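Local coordinates for DUF6836 domain-containing protein (Clostridium leptum, PDB 4PW1) that is of unknown function but folds as a nine-stranded antiparallel beta sheet surrounded by alpha-helices, at residues 28-33 / 80-85; 69-74 / 84-89; 115-120 / 219-224. All blocks are in the same frame, centred on the assembly; numbering follows the deposited sequence.

Interaction 1 (28-33 / 80-85); sequences LYPWNL and LRFLKD
F82 reaches off its strand into the turn of 28-33, and almost every atom along one side of it finds something there. Its CB already lies 4.0 Å from CH2 of W31. Because CG is set anti to the carbonyl carbon (chi1 -64°), the ring leans over the indole: CG is near W31 CZ3, and CD1 comes down over one face of the six-membered ring, off toward its rim, 3.5 Å from CZ3. The ring planes meet obliquely, at 51°, and the two side chains pass each other head to tail. Further out, CE1 touches P30 CG at 3.9 Å, and CE1 and CZ both turn their edge to P30 O, which lies in the plane of the phenyl ring. That oxygen is already taken by the backbone N of L33.

The receiving surface is a type VIa turn: the peptide before P30 is cis, and W31 N bonds back to L28 O at 2.8 Å, before the chain enters a short 3-10 segment, 31-33. The turn thus lies against one face of the antiparallel sheet at strand 80-89, and P30 also rests on A101 and C108 of the next two strands.

At one end of the contact, L33 CD1 meets L80 CD1 at 3.8 Å, the two side chains set nearly perpendicular, while the far methyl of L80, CD2, faces P30 CB more distantly. At the other end W31 CZ3 packs on K84 CG at 3.8 Å, and the indole presents its edge to L83 O, 3.7 Å from CH2. Y34 and Y109 complete the aromatic group, Y109 meeting W31 edge-to-face and Y34 doing the same to F82.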
loop_
_atom_site.group_PDB
_atom_site.type_symbol
_atom_site.label_atom_id
_atom_site.label_comp_id
_atom_site.label_asym_id
_atom_site.label_seq_id
_atom_site.Cartn_x
_atom_site.Cartn_y
_atom_site.Cartn_z
ATOM N N LEU B 28 -0.059 -6.514 0.356
ATOM C CA LEU B 28 1.175 -7.313 0.348
ATOM C C LEU B 28 1.135 -8.387 -0.725
ATOM O O LEU B 28 0.053 -8.894 -1.065
ATOM C CB LEU B 28 1.365 -7.947 1.720
ATOM C CG LEU B 28 1.400 -6.964 2.888
ATOM C CD1 LEU B 28 1.651 -7.738 4.178
ATOM C CD2 LEU B 28 2.448 -5.891 2.668
ATOM N N TYR B 29 2.288 -8.673 -1.292
ATOM C CA TYR B 29 2.434 -9.696 -2.311
ATOM C C TYR B 29 1.805 -10.993 -1.769
ATOM O O TYR B 29 2.001 -11.333 -0.599
ATOM C CB TYR B 29 3.908 -9.872 -2.710
ATOM C CG TYR B 29 4.108 -11.042 -3.670
ATOM C CD1 TYR B 29 3.973 -10.869 -5.064
ATOM C CD2 TYR B 29 4.369 -12.324 -3.169
ATOM C CE1 TYR B 29 4.133 -11.927 -5.936
ATOM C CE2 TYR B 29 4.531 -13.393 -4.034
ATOM C CZ TYR B 29 4.414 -13.198 -5.395
ATOM O OH TYR B 29 4.507 -14.273 -6.205
ATOM N N PRO B 30 0.998 -11.684 -2.587
ATOM C CA PRO B 30 0.657 -11.456 -3.979
ATOM C C PRO B 30 -0.753 -10.867 -4.179
ATOM O O PRO B 30 -1.297 -10.951 -5.280
ATOM C CB PRO B 30 0.701 -12.880 -4.563
ATOM C CG PRO B 30 0.109 -13.704 -3.463
ATOM C CD PRO B 30 0.557 -13.025 -2.163
ATOM N N TRP B 31 -1.307 -10.246 -3.149
ATOM C CA TRP B 31 -2.646 -9.671 -3.237
ATOM C C TRP B 31 -2.713 -8.536 -4.240
ATOM O O TRP B 31 -3.787 -8.244 -4.735
ATOM C CB TRP B 31 -3.193 -9.282 -1.858
ATOM C CG TRP B 31 -3.328 -10.516 -1.007
ATOM C CD1 TRP B 31 -2.432 -10.995 -0.115
ATOM C CD2 TRP B 31 -4.376 -11.470 -1.071
ATOM N NE1 TRP B 31 -2.895 -12.160 0.438
ATOM C CE2 TRP B 31 -4.084 -12.476 -0.142
ATOM C CE3 TRP B 31 -5.545 -11.570 -1.823
ATOM C CZ2 TRP B 31 -4.898 -13.581 0.033
ATOM C CZ3 TRP B 31 -6.383 -12.645 -1.609
ATOM C CH2 TRP B 31 -6.051 -13.628 -0.694
ATOM N N ASN B 32 -1.583 -7.960 -4.605
ATOM C CA ASN B 32 -1.557 -6.978 -5.683
ATOM C C ASN B 32 -1.928 -7.612 -7.025
ATOM O O ASN B 32 -2.284 -6.909 -7.961
ATOM C CB ASN B 32 -0.177 -6.316 -5.796
ATOM C CG ASN B 32 0.937 -7.355 -5.913
ATOM O OD1 ASN B 32 1.014 -8.298 -5.113
ATOM N ND2 ASN B 32 1.779 -7.205 -6.900
ATOM N N LEU B 33 -1.816 -8.927 -7.133
ATOM C CA LEU B 33 -2.108 -9.609 -8.393
ATOM C C LEU B 33 -3.499 -10.198 -8.408
ATOM O O LEU B 33 -3.908 -10.742 -9.405
ATOM C CB LEU B 33 -1.083 -10.709 -8.627
ATOM C CG LEU B 33 0.367 -10.209 -8.678
ATOM C CD1 LEU B 33 1.312 -11.385 -8.817
ATOM C CD2 LEU B 33 0.599 -9.228 -9.830
ATOM N N LEU B 80 -1.228 -18.743 -9.346
ATOM C CA LEU B 80 -1.385 -18.334 -7.962
ATOM C C LEU B 80 -2.611 -19.043 -7.482
ATOM O O LEU B 80 -3.548 -19.262 -8.253
ATOM C CB LEU B 80 -1.592 -16.803 -7.869
ATOM C CG LEU B 80 -0.442 -15.970 -8.439
ATOM C CD1 LEU B 80 -0.826 -14.491 -8.546
ATOM C CD2 LEU B 80 0.786 -16.117 -7.585
ATOM N N ARG B 81 -2.622 -19.355 -6.205
ATOM C CA ARG B 81 -3.809 -19.831 -5.533
ATOM C C ARG B 81 -4.068 -18.941 -4.311
ATOM O O ARG B 81 -3.179 -18.737 -3.490
ATOM C CB ARG B 81 -3.571 -21.295 -5.132
ATOM C CG ARG B 81 -3.600 -22.185 -6.388
ATOM C CD ARG B 81 -2.745 -23.396 -6.246
ATOM N NE ARG B 81 -2.911 -24.311 -7.383
ATOM C CZ ARG B 81 -2.240 -24.243 -8.525
ATOM N NH1 ARG B 81 -1.397 -23.241 -8.797
ATOM N NH2 ARG B 81 -2.505 -25.136 -9.462
ATOM N N PHE B 82 -5.286 -18.424 -4.201
ATOM C CA PHE B 82 -5.668 -17.543 -3.139
ATOM C C PHE B 82 -6.772 -18.137 -2.295
ATOM O O PHE B 82 -7.788 -18.591 -2.812
ATOM C CB PHE B 82 -6.230 -16.241 -3.693
ATOM C CG PHE B 82 -5.270 -15.412 -4.485
ATOM C CD1 PHE B 82 -4.484 -14.458 -3.871
ATOM C CD2 PHE B 82 -5.202 -15.533 -5.874
ATOM C CE1 PHE B 82 -3.650 -13.665 -4.615
ATOM C CE2 PHE B 82 -4.386 -14.708 -6.615
ATOM C CZ PHE B 82 -3.598 -13.788 -5.984
ATOM N N LEU B 83 -6.605 -18.024 -0.976
ATOM C CA LEU B 83 -7.697 -18.218 -0.009
ATOM C C LEU B 83 -7.962 -16.897 0.651
ATOM O O LEU B 83 -7.139 -16.409 1.448
ATOM C CB LEU B 83 -7.243 -19.221 1.022
ATOM C CG LEU B 83 -8.275 -19.545 2.080
ATOM C CD1 LEU B 83 -9.393 -20.360 1.471
ATOM C CD2 LEU B 83 -7.604 -20.321 3.206
ATOM N N LYS B 84 -9.079 -16.287 0.303
ATOM C CA LYS B 84 -9.395 -14.931 0.720
ATOM C C LYS B 84 -10.468 -14.910 1.790
ATOM O O LYS B 84 -11.575 -15.365 1.578
ATOM C CB LYS B 84 -9.888 -14.096 -0.446
ATOM C CG LYS B 84 -9.929 -12.581 -0.151
ATOM C CD LYS B 84 -10.653 -11.886 -1.298
ATOM C CE LYS B 84 -10.389 -10.401 -1.351
ATOM N NZ LYS B 84 -10.864 -9.752 -0.130
ATOM N N ASP B 85 -10.128 -14.306 2.930
ATOM C CA ASP B 85 -11.063 -14.058 4.020
ATOM C C ASP B 85 -11.906 -15.274 4.385
ATOM O O ASP B 85 -13.113 -15.182 4.515
ATOM C CB ASP B 85 -11.930 -12.832 3.709
ATOM C CG ASP B 85 -11.144 -11.541 3.722
ATOM O OD1 ASP B 85 -10.096 -11.435 4.412
ATOM O OD2 ASP B 85 -11.604 -10.586 3.029
#

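Interaction 2 (69-74 / 84-89); sequences PLIKFR and KDMALT
M86, a selenomethionine in this crystal, makes the dense half of the contact by driving its selenium against the loop residues L70 and I71. With chi1 at 180° and the next torsion also fully extended, the chain runs straight out from strand 80-89, so SE arrives 3.4 Å from L70 O and 3.6 Å from I71 CG1. The last torsion bends CE aside, leaving SE as the atom nearest I71 CG1. L70 CB adds a contact with SE at 3.9 Å. Behind this group I71 packs on A50 of helix 44-58, so the loop lies between strand 80-89 and that helix at this point, and M86 itself touches V98 of the neighbouring strand.

The two segments run antiparallel, but 69-74 is a loop that only becomes a strand at R74, where it joins the hairpin of 74-76 with 80-89. Short of that point the chains part, and a water takes the place of direct pairing: it donates to K72 O and accepts from K84 N, 2.9 Å away.

The L70/L88 end is much looser. L70 CD1 meets L88 CD2 at 3.8 Å in a single methyl contact, and the side chain of L70, which is exposed, lies about 4 Å from a bound glycerol that is probably a crystallisation additive. The hairpin end is instead a polar, water-lined edge: R74 lays NH2 against K84 CB at 3.5 Å, with K84 CD at the edge of the guanidinium and the bridging water over one of its faces. These like charges do not meet head-on: K84 NZ lies 5.9 Å from R74 NH2 and turns to a salt bridge with D85 OD2 whose hydrogen bond is weak, while R74 NH2 has a weak hydrogen bond to Y34 OH.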
loop_
_atom_site.group_PDB
_atom_site.type_symbol
_atom_site.label_atom_id
_atom_site.label_comp_id
_atom_site.label_asym_id
_atom_site.label_seq_id
_atom_site.Cartn_x
_atom_site.Cartn_y
_atom_site.Cartn_z
ATOM N N PRO B 69 -14.281 -28.423 4.534
ATOM C CA PRO B 69 -15.363 -27.797 3.806
ATOM C C PRO B 69 -15.247 -26.288 3.627
ATOM O O PRO B 69 -15.912 -25.744 2.769
ATOM C CB PRO B 69 -16.603 -28.103 4.660
ATOM C CG PRO B 69 -16.225 -29.292 5.501
ATOM C CD PRO B 69 -14.756 -29.125 5.751
ATOM N N LEU B 70 -14.413 -25.618 4.414
ATOM C CA LEU B 70 -14.324 -24.159 4.358
ATOM C C LEU B 70 -13.112 -23.668 3.565
ATOM O O LEU B 70 -13.035 -22.510 3.180
ATOM C CB LEU B 70 -14.242 -23.587 5.770
ATOM C CG LEU B 70 -15.386 -23.974 6.715
ATOM C CD1 LEU B 70 -15.145 -23.376 8.080
ATOM C CD2 LEU B 70 -16.709 -23.482 6.157
ATOM N N ILE B 71 -12.132 -24.533 3.351
ATOM C CA ILE B 71 -10.938 -24.125 2.615
ATOM C C ILE B 71 -11.183 -24.175 1.095
ATOM O O ILE B 71 -10.957 -25.183 0.462
ATOM C CB ILE B 71 -9.755 -25.014 2.995
ATOM C CG1 ILE B 71 -9.469 -24.816 4.493
ATOM C CG2 ILE B 71 -8.518 -24.663 2.190
ATOM C CD1 ILE B 71 -8.476 -25.830 5.064
ATOM N N LYS B 72 -11.541 -23.035 0.520
ATOM C CA LYS B 72 -11.859 -22.922 -0.890
ATOM C C LYS B 72 -10.918 -21.989 -1.637
ATOM O O LYS B 72 -11.167 -20.762 -1.802
ATOM C CB LYS B 72 -13.310 -22.493 -1.036
ATOM C CG LYS B 72 -14.288 -23.552 -0.529
ATOM C CD LYS B 72 -15.709 -23.202 -0.950
ATOM C CE LYS B 72 -16.325 -22.219 0.022
ATOM N NZ LYS B 72 -16.702 -22.890 1.299
ATOM N N PHE B 73 -9.808 -22.564 -2.080
ATOM C CA PHE B 73 -8.845 -21.830 -2.885
ATOM C C PHE B 73 -9.399 -21.462 -4.241
ATOM O O PHE B 73 -10.242 -22.184 -4.811
ATOM C CB PHE B 73 -7.529 -22.594 -3.034
ATOM C CG PHE B 73 -6.622 -22.464 -1.842
ATOM C CD1 PHE B 73 -6.733 -23.310 -0.758
ATOM C CD2 PHE B 73 -5.670 -21.427 -1.785
ATOM C CE1 PHE B 73 -5.884 -23.177 0.339
ATOM C CE2 PHE B 73 -4.812 -21.309 -0.719
ATOM C CZ PHE B 73 -4.922 -22.185 0.356
ATOM N N ARG B 74 -8.961 -20.291 -4.722
ATOM C CA ARG B 74 -9.318 -19.784 -6.038
ATOM C C ARG B 74 -8.056 -19.623 -6.844
ATOM O O ARG B 74 -7.051 -19.083 -6.351
ATOM C CB ARG B 74 -10.083 -18.469 -5.935
ATOM C CG ARG B 74 -11.410 -18.631 -5.219
ATOM C CD ARG B 74 -12.382 -17.490 -5.468
ATOM N NE ARG B 74 -11.915 -16.275 -4.843
ATOM C CZ ARG B 74 -12.431 -15.721 -3.747
ATOM N NH1 ARG B 74 -13.477 -16.246 -3.114
ATOM N NH2 ARG B 74 -11.894 -14.604 -3.287
ATOM N N LYS B 84 -9.079 -16.287 0.303
ATOM C CA LYS B 84 -9.395 -14.931 0.720
ATOM C C LYS B 84 -10.468 -14.910 1.790
ATOM O O LYS B 84 -11.575 -15.365 1.578
ATOM C CB LYS B 84 -9.888 -14.096 -0.446
ATOM C CG LYS B 84 -9.929 -12.581 -0.151
ATOM C CD LYS B 84 -10.653 -11.886 -1.298
ATOM C CE LYS B 84 -10.389 -10.401 -1.351
ATOM N NZ LYS B 84 -10.864 -9.752 -0.130
ATOM N N ASP B 85 -10.128 -14.306 2.930
ATOM C CA ASP B 85 -11.063 -14.058 4.020
ATOM C C ASP B 85 -11.906 -15.274 4.385
ATOM O O ASP B 85 -13.113 -15.182 4.515
ATOM C CB ASP B 85 -11.930 -12.832 3.709
ATOM C CG ASP B 85 -11.144 -11.541 3.722
ATOM O OD1 ASP B 85 -10.096 -11.435 4.412
ATOM O OD2 ASP B 85 -11.604 -10.586 3.029
HETATM N N MSE B 86 -11.261 -16.414 4.645
HETATM C CA MSE B 86 -11.965 -17.533 5.222
HETATM C C MSE B 86 -12.298 -17.212 6.681
HETATM O O MSE B 86 -11.399 -16.901 7.487
HETATM C CB MSE B 86 -11.152 -18.830 5.124
HETATM C CG MSE B 86 -11.893 -19.975 5.727
HETATM SE SE MSE B 86 -10.828 -21.613 5.566
HETATM C CE MSE B 86 -9.314 -21.279 6.689
ATOM N N ALA B 87 -13.583 -17.320 7.031
ATOM C CA ALA B 87 -14.100 -16.950 8.341
ATOM C C ALA B 87 -14.108 -18.154 9.236
ATOM O O ALA B 87 -14.667 -19.171 8.875
ATOM C CB ALA B 87 -15.539 -16.362 8.246
ATOM N N LEU B 88 -13.446 -18.080 10.382
ATOM C CA LEU B 88 -13.477 -19.171 11.369
ATOM C C LEU B 88 -13.882 -18.616 12.735
ATOM O O LEU B 88 -13.522 -17.484 13.076
ATOM C CB LEU B 88 -12.075 -19.796 11.529
ATOM C CG LEU B 88 -11.465 -20.442 10.302
ATOM C CD1 LEU B 88 -10.080 -20.952 10.663
ATOM C CD2 LEU B 88 -12.308 -21.612 9.799
ATOM N N THR B 89 -14.547 -19.438 13.535
ATOM C CA THR B 89 -14.874 -19.107 14.900
ATOM C C THR B 89 -14.229 -20.135 15.832
ATOM O O THR B 89 -14.473 -21.295 15.701
ATOM C CB THR B 89 -16.398 -19.056 15.094
ATOM O OG1 THR B 89 -16.926 -18.028 14.264
ATOM C CG2 THR B 89 -16.759 -18.704 16.527
HETATM O O HOH W 1 -10.777 -17.824 -1.546
#

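Interaction 3 (115-120 / 219-224); sequences QDEREA and DNHIYA
Two side-chain rotations bring E117 and N220 together from opposite directions: E117 CG stands between its backbone N and carbonyl carbon (chi1 72°) with the chain extended beyond, and N220 CG swings away from its own N (chi1 -156°). N220 ND2 then donates twice, to E117 OE2 and to R118 O, each at 3.0 Å. Both bonds are bent; the carboxylate oxygen is met from above its plane, and the planes of carboxylate and amide are nearly perpendicular. The return bond is straighter: A120 N reaches a lone pair of N220 OD1 at 2.9 Å with an angle of 161°. N220 belongs to the two-residue D219-N220 turn, type I' in its backbone angles, that links strands 214-218 and 221-227. The loop it grips leads from strand 106-114 into helix 122-141. Waters finish the join, one linking E117 OE1 to H221 NE2, 2.7 Å from the latter, another donating to N220 O. H221 ND1 meanwhile donates to D219 O inside the turn. With acceptors on its nitrogen side and a backbone donor at its oxygen, the N220 amide is fixed in one orientation, tying the hairpin tip to the loop through polar bonds.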
loop_
_atom_site.group_PDB
_atom_site.type_symbol
_atom_site.label_atom_id
_atom_site.label_comp_id
_atom_site.label_asym_id
_atom_site.label_seq_id
_atom_site.Cartn_x
_atom_site.Cartn_y
_atom_site.Cartn_z
ATOM N N GLN B 115 -10.781 -10.795 14.422
ATOM C CA GLN B 115 -11.628 -9.705 13.967
ATOM C C GLN B 115 -12.220 -8.923 15.092
ATOM O O GLN B 115 -12.749 -7.850 14.859
ATOM C CB GLN B 115 -12.781 -10.253 13.105
ATOM C CG GLN B 115 -12.280 -10.980 11.869
ATOM C CD GLN B 115 -11.431 -10.048 11.053
ATOM O OE1 GLN B 115 -10.198 -10.174 10.932
ATOM N NE2 GLN B 115 -12.070 -9.052 10.570
ATOM N N ASP B 116 -12.149 -9.436 16.305
ATOM C CA ASP B 116 -12.722 -8.720 17.431
ATOM C C ASP B 116 -11.640 -8.204 18.375
ATOM O O ASP B 116 -11.942 -7.843 19.488
ATOM C CB ASP B 116 -13.717 -9.603 18.174
ATOM C CG ASP B 116 -14.792 -10.143 17.257
ATOM O OD1 ASP B 116 -15.504 -9.322 16.628
ATOM O OD2 ASP B 116 -14.932 -11.389 17.144
ATOM N N GLU B 117 -10.387 -8.114 17.939
ATOM C CA GLU B 117 -9.359 -7.680 18.867
ATOM C C GLU B 117 -9.479 -6.172 19.139
ATOM O O GLU B 117 -9.955 -5.390 18.309
ATOM C CB GLU B 117 -7.959 -8.066 18.393
ATOM C CG GLU B 117 -7.460 -7.287 17.233
ATOM C CD GLU B 117 -6.007 -7.607 16.870
ATOM O OE1 GLU B 117 -5.357 -8.523 17.456
ATOM O OE2 GLU B 117 -5.524 -6.913 15.959
ATOM N N ARG B 118 -9.089 -5.748 20.314
ATOM C CA ARG B 118 -9.178 -4.306 20.572
ATOM C C ARG B 118 -8.082 -3.530 19.835
ATOM O O ARG B 118 -7.020 -4.058 19.475
ATOM C CB ARG B 118 -9.128 -3.982 22.059
ATOM C CG ARG B 118 -7.856 -4.375 22.711
ATOM C CD ARG B 118 -7.898 -4.018 24.178
ATOM N NE ARG B 118 -6.614 -4.392 24.725
ATOM C CZ ARG B 118 -5.568 -3.601 24.796
ATOM N NH1 ARG B 118 -5.638 -2.322 24.381
ATOM N NH2 ARG B 118 -4.441 -4.101 25.276
ATOM N N GLU B 119 -8.360 -2.258 19.650
ATOM C CA GLU B 119 -7.436 -1.366 19.012
ATOM C C GLU B 119 -6.333 -0.993 19.985
ATOM O O GLU B 119 -6.591 -0.542 21.098
ATOM C CB GLU B 119 -8.200 -0.126 18.557
ATOM C CG GLU B 119 -7.379 0.865 17.765
ATOM C CD GLU B 119 -8.222 2.036 17.296
ATOM O OE1 GLU B 119 -9.243 1.789 16.619
ATOM O OE2 GLU B 119 -7.871 3.195 17.616
ATOM N N ALA B 120 -5.092 -1.212 19.590
ATOM C CA ALA B 120 -3.949 -0.810 20.428
ATOM C C ALA B 120 -3.880 0.701 20.510
ATOM O O ALA B 120 -4.121 1.367 19.519
ATOM C CB ALA B 120 -2.663 -1.319 19.810
ATOM N N ASP B 219 -3.617 -0.959 10.002
ATOM C CA ASP B 219 -4.729 -1.832 10.333
ATOM C C ASP B 219 -4.548 -2.587 11.694
ATOM O O ASP B 219 -4.821 -3.777 11.800
ATOM C CB ASP B 219 -4.912 -2.817 9.185
ATOM C CG ASP B 219 -6.210 -3.564 9.263
ATOM O OD1 ASP B 219 -7.187 -2.997 9.778
ATOM O OD2 ASP B 219 -6.227 -4.726 8.830
ATOM N N ASN B 220 -4.083 -1.854 12.694
ATOM C CA ASN B 220 -3.880 -2.344 14.055
ATOM C C ASN B 220 -2.718 -3.355 14.185
ATOM O O ASN B 220 -2.562 -3.968 15.218
ATOM C CB ASN B 220 -5.180 -2.950 14.654
ATOM C CG ASN B 220 -5.188 -2.936 16.191
ATOM O OD1 ASN B 220 -4.801 -1.951 16.805
ATOM N ND2 ASN B 220 -5.594 -4.041 16.809
ATOM N N HIS B 221 -1.880 -3.451 13.158
ATOM C CA HIS B 221 -0.685 -4.269 13.197
ATOM C C HIS B 221 0.537 -3.485 12.922
ATOM O O HIS B 221 0.490 -2.380 12.349
ATOM C CB HIS B 221 -0.807 -5.392 12.170
ATOM C CG HIS B 221 -1.874 -6.353 12.508
ATOM N ND1 HIS B 221 -3.166 -6.210 12.061
ATOM C CD2 HIS B 221 -1.872 -7.433 13.318
ATOM C CE1 HIS B 221 -3.905 -7.183 12.554
ATOM N NE2 HIS B 221 -3.142 -7.936 13.321
ATOM N N ILE B 222 1.667 -4.043 13.337
ATOM C CA ILE B 222 2.957 -3.558 12.876
ATOM C C ILE B 222 3.449 -4.464 11.761
ATOM O O ILE B 222 3.482 -5.721 11.905
ATOM C CB ILE B 222 3.976 -3.486 14.001
ATOM C CG1 ILE B 222 3.485 -2.502 15.055
ATOM C CG2 ILE B 222 5.383 -3.088 13.486
ATOM C CD1 ILE B 222 4.360 -2.473 16.301
ATOM N N TYR B 223 3.847 -3.834 10.658
ATOM C CA TYR B 223 4.458 -4.548 9.512
ATOM C C TYR B 223 5.967 -4.403 9.610
ATOM O O TYR B 223 6.509 -3.319 9.481
ATOM C CB TYR B 223 3.950 -3.982 8.184
ATOM C CG TYR B 223 2.555 -4.425 7.802
ATOM C CD1 TYR B 223 1.633 -4.802 8.732
ATOM C CD2 TYR B 223 2.136 -4.388 6.482
ATOM C CE1 TYR B 223 0.352 -5.194 8.375
ATOM C CE2 TYR B 223 0.862 -4.771 6.123
ATOM C CZ TYR B 223 -0.010 -5.200 7.080
ATOM O OH TYR B 223 -1.270 -5.536 6.737
ATOM N N ALA B 224 6.638 -5.507 9.891
ATOM C CA ALA B 224 8.082 -5.543 10.005
ATOM C C ALA B 224 8.641 -5.944 8.662
ATOM O O ALA B 224 8.323 -7.014 8.151
ATOM C CB ALA B 224 8.476 -6.559 11.043
HETATM O O HOH W 2 -4.126 -9.772 15.080
HETATM O O HOH W 3 -3.134 -6.426 16.486
#

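Interactions 1 and 2 occupy successive parts of strand 80-89, sharing K84 and D85, with centres 13 Å apart. They join directly where F82 O and R74 N, 2.8 Å apart, probably form a hydrogen bond, and F73 packs on the backbone of F82 and L83. Interaction 3 lies on the other half of the sheet, its centre about 20 Å from that of interaction 1 and 21 Å from that of interaction 2. Interactions 1 and 3 still touch, L28 CD1 lying 3.6 Å from Y223 CE2, whereas the nearest atoms of 2 and 3 are about 7 Å apart. No active site is known; the glycerol lies by interaction 2.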